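Local coordinates for SmhB (Serratia marcescens, PDB 6ZZ5), which serves as the B component of the tripartite alpha-pore-forming toxin Smh, captured here in its soluble form and probably inserting into target membranes during pore assembly, at residues Ala19-Arg30 with Arg58-Gln69. Numbering follows the deposited sequence.
Sequences ALHIQTYCNSVR and RQHAEHYLKDIQ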
ATOM      1  N   ALA A  19       0.109   2.785  -0.080  1.00 16.50           N
ATOM      2  CA  ALA A  19      -0.436   2.598  -1.424  1.00 15.88           C
ATOM      3  C   ALA A  19       0.683   2.139  -2.380  1.00 17.94           C
ATOM      4  O   ALA A  19       0.410   1.304  -3.239  1.00 14.73           O
ATOM      5  CB  ALA A  19      -1.148   3.828  -1.896  1.00 17.36           C
ATOM      6  N   LEU A  20       1.868   2.687  -2.274  1.00 15.52           N
ATOM      7  CA  LEU A  20       3.015   2.256  -3.119  1.00 16.09           C
ATOM      8  C   LEU A  20       3.422   0.820  -2.829  1.00 15.40           C
ATOM      9  O   LEU A  20       3.755   0.066  -3.763  1.00 14.92           O
ATOM     10  CB  LEU A  20       4.186   3.189  -2.874  1.00 17.10           C
ATOM     11  CG  LEU A  20       3.981   4.609  -3.420  1.00 19.05           C
ATOM     12  CD1 LEU A  20       5.213   5.407  -3.202  1.00 23.20           C
ATOM     13  CD2 LEU A  20       3.627   4.602  -4.893  1.00 23.81           C
ATOM     14  N   HIS A  21       3.315   0.418  -1.589  1.00 13.77           N
ATOM     15  CA  HIS A  21       3.664  -0.966  -1.174  1.00 16.60           C
ATOM     16  C   HIS A  21       2.637  -1.937  -1.772  1.00 16.38           C
ATOM     17  O   HIS A  21       3.016  -2.922  -2.450  1.00 14.78           O
ATOM     18  CB  HIS A  21       3.713  -0.999   0.364  1.00 16.31           C
ATOM     19  CG  HIS A  21       4.190  -2.280   0.956  1.00 17.23           C
ATOM     20  ND1 HIS A  21       4.388  -2.445   2.341  1.00 19.86           N
ATOM     21  CD2 HIS A  21       4.569  -3.436   0.355  1.00 18.57           C
ATOM     22  CE1 HIS A  21       4.811  -3.688   2.543  1.00 18.77           C
ATOM     23  NE2 HIS A  21       4.921  -4.315   1.333  1.00 18.06           N
ATOM     24  N   ILE A  22       1.332  -1.713  -1.532  1.00 16.21           N
ATOM     25  CA  ILE A  22       0.288  -2.598  -2.115  1.00 15.39           C
ATOM     26  C   ILE A  22       0.336  -2.531  -3.651  1.00 14.49           C
ATOM     27  O   ILE A  22       0.197  -3.588  -4.292  1.00 14.70           O
ATOM     28  CB  ILE A  22      -1.123  -2.361  -1.514  1.00 17.59           C
ATOM     29  CG1 ILE A  22      -2.123  -3.362  -2.113  1.00 17.56           C
ATOM     30  CG2 ILE A  22      -1.629  -0.932  -1.665  1.00 14.65           C
ATOM     31  CD1 ILE A  22      -3.455  -3.415  -1.378  1.00 19.24           C
ATOM     32  N   GLN A  23       0.633  -1.380  -4.262  1.00 16.05           N
ATOM     33  CA  GLN A  23       0.727  -1.320  -5.744  1.00 14.77           C
ATOM     34  C   GLN A  23       1.823  -2.298  -6.253  1.00 17.61           C
ATOM     35  O   GLN A  23       1.562  -3.131  -7.167  1.00 16.83           O
ATOM     36  CB  GLN A  23       1.087   0.095  -6.203  1.00 16.76           C
ATOM     37  CG  GLN A  23       1.337   0.176  -7.677  1.00 19.11           C
ATOM     38  CD  GLN A  23       1.601   1.607  -8.082  1.00 22.30           C
ATOM     39  OE1 GLN A  23       2.565   2.190  -7.654  1.00 22.68           O
ATOM     40  NE2 GLN A  23       0.781   2.140  -8.948  1.00 32.92           N
ATOM     41  N   THR A  24       3.000  -2.253  -5.655  1.00 16.91           N
ATOM     42  CA  THR A  24       4.111  -3.167  -6.037  1.00 16.49           C
ATOM     43  C   THR A  24       3.695  -4.621  -5.796  1.00 18.10           C
ATOM     44  O   THR A  24       3.975  -5.471  -6.645  1.00 18.59           O
ATOM     45  CB  THR A  24       5.382  -2.846  -5.256  1.00 19.17           C
ATOM     46  OG1 THR A  24       5.669  -1.470  -5.514  1.00 22.62           O
ATOM     47  CG2 THR A  24       6.557  -3.686  -5.692  1.00 21.31           C
ATOM     48  N   TYR A  25       3.092  -4.900  -4.643  1.00 15.54           N
ATOM     49  CA  TYR A  25       2.599  -6.251  -4.336  1.00 15.16           C
ATOM     50  C   TYR A  25       1.672  -6.734  -5.438  1.00 14.37           C
ATOM     51  O   TYR A  25       1.808  -7.901  -5.890  1.00 16.06           O
ATOM     52  CB  TYR A  25       1.967  -6.314  -2.943  1.00 14.18           C
ATOM     53  CG  TYR A  25       2.023  -7.695  -2.340  1.00 14.42           C
ATOM     54  CD1 TYR A  25       1.207  -8.705  -2.811  1.00 15.39           C
ATOM     55  CD2 TYR A  25       2.875  -7.978  -1.285  1.00 20.14           C
ATOM     56  CE1 TYR A  25       1.295  -9.997  -2.311  1.00 18.23           C
ATOM     57  CE2 TYR A  25       2.976  -9.262  -0.759  1.00 19.16           C
ATOM     58  CZ  TYR A  25       2.170 -10.260  -1.264  1.00 19.20           C
ATOM     59  OH  TYR A  25       2.308 -11.483  -0.704  1.00 24.19           O
ATOM     60  N   CYS A  26       0.705  -5.896  -5.823  1.00 15.41           N
ATOM     61  CA  CYS A  26      -0.284  -6.211  -6.891  1.00 15.13           C
ATOM     62  C   CYS A  26       0.451  -6.509  -8.209  1.00 18.04           C
ATOM     63  O   CYS A  26       0.023  -7.422  -8.942  1.00 15.49           O
ATOM     64  CB  CYS A  26      -1.305  -5.079  -7.082  1.00 15.90           C
ATOM     65  SG  CYS A  26      -2.482  -5.017  -5.716  1.00 16.16           S
ATOM     66  N   ASN A  27       1.466  -5.725  -8.553  1.00 15.81           N
ATOM     67  CA  ASN A  27       2.257  -5.963  -9.797  1.00 19.09           C
ATOM     68  C   ASN A  27       2.902  -7.361  -9.732  1.00 16.25           C
ATOM     69  O   ASN A  27       2.983  -8.073 -10.795  1.00 17.55           O
ATOM     70  CB  ASN A  27       3.311  -4.860 -10.014  1.00 19.63           C
ATOM     71  CG  ASN A  27       2.708  -3.535 -10.384  1.00 19.78           C
ATOM     72  OD1 ASN A  27       1.673  -3.518 -11.000  1.00 22.50           O
ATOM     73  ND2 ASN A  27       3.410  -2.457 -10.093  1.00 24.87           N
ATOM     74  N   SER A  28       3.317  -7.783  -8.552  1.00 15.06           N
ATOM     75  CA  SER A  28       3.989  -9.097  -8.375  1.00 16.11           C
ATOM     76  C   SER A  28       2.979 -10.218  -8.612  1.00 18.61           C
ATOM     77  O   SER A  28       3.345 -11.250  -9.241  1.00 16.57           O
ATOM     78  CB  SER A  28       4.683  -9.266  -7.055  1.00 16.51           C
ATOM     79  OG  SER A  28       3.792  -9.578  -5.970  1.00 15.52           O
ATOM     80  N   VAL A  29       1.728  -9.980  -8.225  1.00 14.40           N
ATOM     81  CA  VAL A  29       0.644 -10.971  -8.421  1.00 15.89           C
ATOM     82  C   VAL A  29       0.390 -11.078  -9.899  1.00 16.18           C
ATOM     83  O   VAL A  29       0.214 -12.171 -10.380  1.00 16.07           O
ATOM     84  CB  VAL A  29      -0.629 -10.589  -7.629  1.00 15.96           C
ATOM     85  CG1 VAL A  29      -1.825 -11.488  -7.953  1.00 17.21           C
ATOM     86  CG2 VAL A  29      -0.353 -10.563  -6.152  1.00 15.70           C
ATOM     87  N   ARG A  30       0.343  -9.943 -10.574  1.00 15.69           N
ATOM     88  CA  ARG A  30       0.061  -9.928 -12.018  1.00 16.39           C
ATOM     89  C   ARG A  30       1.235 -10.428 -12.826  1.00 17.61           C
ATOM     90  O   ARG A  30       1.023 -10.678 -14.042  1.00 17.54           O
ATOM     91  CB  ARG A  30      -0.391  -8.549 -12.479  1.00 20.71           C
ATOM     92  CG  ARG A  30      -1.755  -8.268 -11.851  1.00 24.21           C
ATOM     93  CD  ARG A  30      -2.448  -7.057 -12.329  1.00 25.71           C
ATOM     94  NE  ARG A  30      -2.534  -6.866 -13.760  1.00 26.11           N
ATOM     95  CZ  ARG A  30      -3.494  -7.354 -14.535  1.00 35.87           C
ATOM     96  NH1 ARG A  30      -4.408  -8.190 -14.064  1.00 48.68           N
ATOM     97  NH2 ARG A  30      -3.531  -6.995 -15.792  1.00 35.43           N
ATOM     98  N   ARG A  58      -5.123 -12.263  -9.638  1.00 15.89           N
ATOM     99  CA  ARG A  58      -4.786 -11.288 -10.700  1.00 17.93           C
ATOM    100  C   ARG A  58      -5.912 -10.277 -10.869  1.00 18.47           C
ATOM    101  O   ARG A  58      -5.594  -9.107 -10.946  1.00 18.11           O
ATOM    102  CB  ARG A  58      -4.554 -12.024 -12.027  1.00 20.09           C
ATOM    103  CG  ARG A  58      -3.309 -12.912 -12.011  1.00 21.02           C
ATOM    104  CD  ARG A  58      -3.120 -13.733 -13.325  1.00 28.31           C
ATOM    105  NE  ARG A  58      -3.535 -12.844 -14.411  1.00 36.26           N
ATOM    106  CZ  ARG A  58      -2.810 -11.859 -14.891  1.00 31.58           C
ATOM    107  NH1 ARG A  58      -1.562 -11.684 -14.501  1.00 30.11           N
ATOM    108  NH2 ARG A  58      -3.329 -11.073 -15.802  1.00 38.14           N
ATOM    109  N   GLN A  59      -7.165 -10.712 -10.947  1.00 18.02           N
ATOM    110  CA  GLN A  59      -8.325  -9.779 -11.004  1.00 21.26           C
ATOM    111  C   GLN A  59      -8.362  -8.861  -9.762  1.00 18.05           C
ATOM    112  O   GLN A  59      -8.622  -7.653  -9.909  1.00 17.22           O
ATOM    113  CB  GLN A  59      -9.614 -10.564 -11.235  1.00 24.12           C
ATOM    114  CG  GLN A  59     -10.913  -9.798 -10.926  1.00 38.14           C
ATOM    115  CD  GLN A  59     -11.021  -8.411 -11.520  1.00 61.24           C
ATOM    116  OE1 GLN A  59     -10.423  -8.092 -12.552  1.00100.07           O
ATOM    117  NE2 GLN A  59     -11.790  -7.560 -10.850  1.00 48.46           N
ATOM    118  N   HIS A  60      -8.165  -9.380  -8.556  1.00 15.55           N
ATOM    119  CA  HIS A  60      -8.203  -8.555  -7.331  1.00 17.69           C
ATOM    120  C   HIS A  60      -7.091  -7.489  -7.408  1.00 16.15           C
ATOM    121  O   HIS A  60      -7.348  -6.353  -7.068  1.00 17.74           O
ATOM    122  CB  HIS A  60      -8.032  -9.420  -6.049  1.00 16.92           C
ATOM    123  CG  HIS A  60      -9.173 -10.320  -5.760  1.00 17.44           C
ATOM    124  ND1 HIS A  60     -10.497  -9.922  -5.934  1.00 22.34           N
ATOM    125  CD2 HIS A  60      -9.193 -11.612  -5.380  1.00 21.48           C
ATOM    126  CE1 HIS A  60     -11.287 -10.923  -5.630  1.00 24.43           C
ATOM    127  NE2 HIS A  60     -10.505 -12.006  -5.311  1.00 20.51           N
ATOM    128  N   ALA A  61      -5.871  -7.876  -7.806  1.00 15.88           N
ATOM    129  CA  ALA A  61      -4.691  -7.012  -7.999  1.00 17.28           C
ATOM    130  C   ALA A  61      -5.026  -5.931  -9.036  1.00 16.92           C
ATOM    131  O   ALA A  61      -4.697  -4.745  -8.766  1.00 16.51           O
ATOM    132  CB  ALA A  61      -3.517  -7.830  -8.469  1.00 16.01           C
ATOM    133  N   GLU A  62      -5.622  -6.328 -10.165  1.00 17.72           N
ATOM    134  CA  GLU A  62      -6.026  -5.384 -11.249  1.00 19.15           C
ATOM    135  C   GLU A  62      -7.066  -4.410 -10.685  1.00 20.03           C
ATOM    136  O   GLU A  62      -7.033  -3.201 -11.014  1.00 20.26           O
ATOM    137  CB  GLU A  62      -6.606  -6.147 -12.440  1.00 23.34           C
ATOM    138  CG  GLU A  62      -7.053  -5.264 -13.590  1.00 37.08           C
ATOM    139  CD  GLU A  62      -5.906  -4.715 -14.417  1.00 54.14           C
ATOM    140  OE1 GLU A  62      -4.734  -4.803 -13.941  1.00 56.18           O
ATOM    141  OE2 GLU A  62      -6.180  -4.164 -15.535  1.00 57.84           O
ATOM    142  N   HIS A  63      -8.001  -4.901  -9.890  1.00 18.63           N
ATOM    143  CA  HIS A  63      -9.053  -4.021  -9.305  1.00 17.93           C
ATOM    144  C   HIS A  63      -8.374  -2.955  -8.413  1.00 20.21           C
ATOM    145  O   HIS A  63      -8.684  -1.758  -8.513  1.00 16.89           O
ATOM    146  CB  HIS A  63     -10.082  -4.867  -8.585  1.00 18.85           C
ATOM    147  CG  HIS A  63     -11.116  -4.050  -7.892  1.00 22.87           C
ATOM    148  ND1 HIS A  63     -11.838  -3.036  -8.559  1.00 23.46           N
ATOM    149  CD2 HIS A  63     -11.542  -4.072  -6.613  1.00 24.50           C
ATOM    150  CE1 HIS A  63     -12.684  -2.500  -7.702  1.00 26.83           C
ATOM    151  NE2 HIS A  63     -12.503  -3.121  -6.499  1.00 22.64           N
ATOM    152  N   TYR A  64      -7.432  -3.367  -7.576  1.00 17.75           N
ATOM    153  CA  TYR A  64      -6.662  -2.404  -6.763  1.00 17.60           C
ATOM    154  C   TYR A  64      -6.013  -1.381  -7.699  1.00 19.55           C
ATOM    155  O   TYR A  64      -6.180  -0.135  -7.515  1.00 16.48           O
ATOM    156  CB  TYR A  64      -5.610  -3.057  -5.855  1.00 16.19           C
ATOM    157  CG  TYR A  64      -4.927  -1.938  -5.130  1.00 16.59           C
ATOM    158  CD1 TYR A  64      -5.509  -1.363  -4.012  1.00 19.16           C
ATOM    159  CD2 TYR A  64      -3.757  -1.397  -5.612  1.00 14.85           C
ATOM    160  CE1 TYR A  64      -4.938  -0.247  -3.420  1.00 17.93           C
ATOM    161  CE2 TYR A  64      -3.146  -0.332  -4.992  1.00 14.61           C
ATOM    162  CZ  TYR A  64      -3.775   0.279  -3.924  1.00 18.32           C
ATOM    163  OH  TYR A  64      -3.236   1.390  -3.321  1.00 21.74           O
ATOM    164  N   LEU A  65      -5.252  -1.876  -8.683  1.00 17.14           N
ATOM    165  CA  LEU A  65      -4.355  -1.017  -9.492  1.00 16.12           C
ATOM    166  C   LEU A  65      -5.213  -0.030 -10.290  1.00 19.48           C
ATOM    167  O   LEU A  65      -4.820   1.141 -10.373  1.00 16.26           O
ATOM    168  CB  LEU A  65      -3.489  -1.856 -10.425  1.00 18.12           C
ATOM    169  CG  LEU A  65      -2.376  -2.666  -9.744  1.00 21.67           C
ATOM    170  CD1 LEU A  65      -1.688  -3.608 -10.748  1.00 20.51           C
ATOM    171  CD2 LEU A  65      -1.313  -1.739  -9.162  1.00 19.94           C
ATOM    172  N   LYS A  66      -6.302  -0.495 -10.892  1.00 17.39           N
ATOM    173  CA  LYS A  66      -7.050   0.262 -11.906  1.00 20.34           C
ATOM    174  C   LYS A  66      -8.087   1.121 -11.195  1.00 20.93           C
ATOM    175  O   LYS A  66      -8.401   2.238 -11.663  1.00 19.04           O
ATOM    176  CB  LYS A  66      -7.661  -0.657 -12.981  1.00 22.48           C
ATOM    177  CG  LYS A  66      -6.675  -1.287 -13.964  1.00 41.26           C
ATOM    178  CD  LYS A  66      -5.703  -0.310 -14.687  1.00 71.12           C
ATOM    179  CE  LYS A  66      -4.537  -0.947 -15.440  1.00 61.71           C
ATOM    180  NZ  LYS A  66      -3.229  -0.786 -14.742  1.00 59.51           N
ATOM    181  N   ASP A  67      -8.643   0.659 -10.088  1.00 18.26           N
ATOM    182  CA  ASP A  67      -9.879   1.317  -9.589  1.00 22.29           C
ATOM    183  C   ASP A  67      -9.567   1.969  -8.256  1.00 20.69           C
ATOM    184  O   ASP A  67     -10.318   2.829  -7.851  1.00 22.22           O
ATOM    185  CB  ASP A  67     -11.051   0.329  -9.493  1.00 20.38           C
ATOM    186  CG  ASP A  67     -11.393  -0.369 -10.782  1.00 32.52           C
ATOM    187  OD1 ASP A  67     -11.422   0.311 -11.829  1.00 27.95           O
ATOM    188  OD2 ASP A  67     -11.624  -1.574 -10.735  1.00 25.45           O
ATOM    189  N   ILE A  68      -8.556   1.507  -7.521  1.00 18.32           N
ATOM    190  CA  ILE A  68      -8.388   2.032  -6.138  1.00 17.88           C
ATOM    191  C   ILE A  68      -7.190   2.963  -6.066  1.00 17.93           C
ATOM    192  O   ILE A  68      -7.362   4.094  -5.488  1.00 19.97           O
ATOM    193  CB  ILE A  68      -8.355   0.899  -5.089  1.00 17.72           C
ATOM    194  CG1 ILE A  68      -9.600   0.026  -5.219  1.00 21.04           C
ATOM    195  CG2 ILE A  68      -8.151   1.472  -3.695  1.00 22.26           C
ATOM    196  CD1 ILE A  68      -9.601  -1.153  -4.278  1.00 22.67           C
ATOM    197  N   GLN A  69      -6.022   2.547  -6.571  1.00 15.62           N
ATOM    198  CA  GLN A  69      -4.839   3.442  -6.575  1.00 20.85           C
ATOM    199  C   GLN A  69      -5.220   4.858  -7.056  1.00 17.23           C
ATOM    200  O   GLN A  69      -4.711   5.831  -6.471  1.00 19.98           O
ATOM    201  CB  GLN A  69      -3.696   2.851  -7.402  1.00 19.22           C
ATOM    202  CG  GLN A  69      -2.393   3.633  -7.350  1.00 22.89           C
ATOM    203  CD  GLN A  69      -1.558   3.441  -6.111  1.00 27.50           C
ATOM    204  OE1 GLN A  69      -1.924   2.730  -5.186  1.00 33.77           O
ATOM    205  NE2 GLN A  69      -0.416   4.096  -6.064  1.00 41.00           N
TER
HETATM  206  O   HOH W   1      -0.015 -13.375 -13.154  1.00 28.09           O
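In the long helical bundle of this soluble toxin component, helix 4-30 packs antiparallel against helix 44-92, and the ring of Y64 lies over I22. CG1 of I22 stands 4.1 Å from the Y64 ring centroid, only 2° off the ring normal, a CH-pi contact over the face; CG2 of the same residue reaches the phenol end, 3.3 Å from Y64 CZ. Y64 swings its ring away from its own backbone N and sits as a knob among A19, I22, Q23 and C26. C26 SG meets the ring obliquely and touches Y64 CB at 3.7 Å. Backbones are nearest at C26 and A61, whose CA atoms are 4.6 Å apart and CB atoms 3.8 Å. V29 CG1 touches A61 CB and the backbone N of R58. L65 is a second knob, its CD2 3.6 Å from Q23 CG; its CD1 touches N27 OD1 (3.4 Å) and R30 CD.

Such knobs-into-holes packing, here at a crossing of -144° between the local axes, belongs to the extended bundle of the Bacillus haemolytic enterotoxin (HBL) family. Around 19-30, H21 and Y25 touch Q270 and C26 touches L267 of helix 252-300, while T24 and S28 meet strands 191-196 and 216-221.

Polar groups gather at the 30/58 end. The R30 chain, bent at chi3 (49°), lays its guanidinium between E62 OE1, whose modelled place is less sure, over one face and R58 NH2 over the opposite face; the E62 salt bridge is one of charges, with no N-H aimed at the oxygen. R58 NH1 makes a weak hydrogen bond to R30 O (2.8 Å) and also donates to a water that bonds to V29 O; R30 O and the water lie at the R58 guanidinium edge. The E62 charge probably offsets the closeness of the two arginines.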